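Local coordinates for protein xyloglucanase (Paenibacillus pabuli, PDB 2JEP) that is a bacterial family 5 xyloglucanase that probably cleaves the beta-1,4-glucan backbone of xyloglucan, a plant cell-wall polysaccharide, at residues A[204-209]-A[222-227]. Sequence-based numbering, arbitrary orientation.
Sequences QIFVDT and LLVPGW
Phe206 reaches Leu222 and Val224 of strand 222-225 with one side of its ring, crossing both side chains obliquely. The fold is a (beta/alpha)8 TIM barrel. Helix 193-211 packs outside the parallel barrel and leads through a loop into strand 222-225. The axes of 204-209 and 222-225 run nearly antiparallel (173°) and approach to 9.9 Å. CE2 of Phe206 lies 3.8 Å from CB of Leu222 and 4.0 Å from CG1 of Val224. This one ring carbon touches two residues whose CB atoms both point toward the helix. The side chain of Leu223, between them, starts away from it, though its carbonyl O lies near the same ring carbon. The CB of Phe206 points toward the strand, and with CG roughly anti to the backbone N (chi1 158°) the ring extends to it. Trp161 of helix 150-167 meets this ring edge-to-face, and Tyr157 of that helix also touches it. An alanine in place of Phe206 would probably open a gap between helix and strand, leaving Leu222 CB and Val224 CG1 without their aromatic partner. No hydrogen bond links the two segments, and all the touching residues are buried. The contact is apolar packing of an outer helix against a barrel strand. The two methyls of Leu222 part: CD2 lies 3.9 Å from Phe206 CZ, while CD1 lies 4.2 Å from Val207 CG2.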
# COMPACT_ATOMS: atom_id res chain seq x y z
N GLN A 204 -15.15 -3.53 -7.82
CA GLN A 204 -16.31 -4.44 -7.71
C GLN A 204 -16.01 -5.81 -8.29
O GLN A 204 -16.36 -6.84 -7.72
CB GLN A 204 -17.53 -3.81 -8.40
CG GLN A 204 -18.81 -4.60 -8.12
CD GLN A 204 -19.16 -4.56 -6.65
OE1 GLN A 204 -19.51 -3.50 -6.11
NE2 GLN A 204 -19.00 -5.70 -5.96
N ILE A 205 -15.38 -5.83 -9.47
CA ILE A 205 -14.96 -7.09 -10.10
C ILE A 205 -14.02 -7.87 -9.19
O ILE A 205 -14.15 -9.10 -9.01
CB ILE A 205 -14.28 -6.81 -11.48
CG1 ILE A 205 -15.32 -6.31 -12.48
CG2 ILE A 205 -13.60 -8.07 -12.03
CD1 ILE A 205 -14.71 -5.55 -13.68
N PHE A 206 -13.04 -7.17 -8.62
CA PHE A 206 -12.12 -7.79 -7.67
C PHE A 206 -12.88 -8.45 -6.53
O PHE A 206 -12.66 -9.63 -6.22
CB PHE A 206 -11.12 -6.73 -7.18
CG PHE A 206 -10.46 -7.05 -5.88
CD1 PHE A 206 -9.42 -7.96 -5.81
CD2 PHE A 206 -10.82 -6.38 -4.72
CE1 PHE A 206 -8.77 -8.19 -4.58
CE2 PHE A 206 -10.19 -6.60 -3.53
CZ PHE A 206 -9.16 -7.52 -3.45
N VAL A 207 -13.73 -7.69 -5.85
CA VAL A 207 -14.42 -8.23 -4.68
C VAL A 207 -15.21 -9.48 -5.06
O VAL A 207 -15.06 -10.53 -4.44
CB VAL A 207 -15.32 -7.16 -4.02
CG1 VAL A 207 -16.26 -7.80 -2.98
CG2 VAL A 207 -14.48 -6.00 -3.38
N ASP A 208 -16.05 -9.37 -6.08
CA ASP A 208 -16.93 -10.48 -6.41
C ASP A 208 -16.16 -11.68 -6.94
O ASP A 208 -16.52 -12.83 -6.67
CB ASP A 208 -17.95 -10.06 -7.45
CG ASP A 208 -18.93 -8.99 -6.95
OD1 ASP A 208 -19.16 -8.87 -5.74
OD2 ASP A 208 -19.51 -8.28 -7.79
N THR A 209 -15.10 -11.44 -7.71
CA THR A 209 -14.30 -12.53 -8.22
C THR A 209 -13.61 -13.28 -7.09
O THR A 209 -13.62 -14.51 -7.04
CB THR A 209 -13.25 -11.99 -9.23
OG1 THR A 209 -13.92 -11.41 -10.36
CG2 THR A 209 -12.32 -13.08 -9.72
N LEU A 222 -10.51 -7.54 2.33
CA LEU A 222 -10.10 -7.06 1.02
C LEU A 222 -9.95 -5.55 1.08
O LEU A 222 -10.84 -4.85 1.56
CB LEU A 222 -11.18 -7.41 -0.00
CG LEU A 222 -11.56 -8.89 -0.13
CD1 LEU A 222 -12.65 -9.07 -1.18
CD2 LEU A 222 -10.36 -9.74 -0.43
N LEU A 223 -8.81 -5.06 0.59
CA LEU A 223 -8.43 -3.66 0.67
C LEU A 223 -8.57 -3.02 -0.71
O LEU A 223 -8.05 -3.57 -1.68
CB LEU A 223 -6.98 -3.56 1.16
CG LEU A 223 -6.29 -2.20 1.24
CD1 LEU A 223 -7.02 -1.32 2.25
CD2 LEU A 223 -4.84 -2.33 1.61
N VAL A 224 -9.29 -1.90 -0.79
CA VAL A 224 -9.54 -1.21 -2.05
C VAL A 224 -9.21 0.28 -1.90
O VAL A 224 -9.52 0.88 -0.88
CB VAL A 224 -11.00 -1.39 -2.55
CG1 VAL A 224 -11.28 -2.88 -2.76
CG2 VAL A 224 -12.03 -0.76 -1.62
N PRO A 225 -8.60 0.87 -2.93
CA PRO A 225 -8.39 2.30 -2.94
C PRO A 225 -9.42 3.06 -3.75
O PRO A 225 -10.15 2.49 -4.54
CB PRO A 225 -7.04 2.41 -3.65
CG PRO A 225 -7.16 1.36 -4.73
CD PRO A 225 -7.98 0.24 -4.11
N GLY A 226 -9.40 4.38 -3.56
CA GLY A 226 -9.96 5.30 -4.53
C GLY A 226 -8.90 5.86 -5.46
O GLY A 226 -7.83 5.27 -5.65
N TRP A 227 -9.20 6.99 -6.08
CA TRP A 227 -8.39 7.57 -7.14
C TRP A 227 -6.99 7.94 -6.66
O TRP A 227 -6.84 8.79 -5.77
CB TRP A 227 -9.10 8.82 -7.65
CG TRP A 227 -8.48 9.46 -8.84
CD1 TRP A 227 -7.60 10.50 -8.86
CD2 TRP A 227 -8.77 9.15 -10.20
NE1 TRP A 227 -7.33 10.86 -10.15
CE2 TRP A 227 -8.02 10.04 -11.00
CE3 TRP A 227 -9.60 8.21 -10.83
CZ2 TRP A 227 -8.07 10.02 -12.39
CZ3 TRP A 227 -9.65 8.18 -12.20
CH2 TRP A 227 -8.89 9.08 -12.97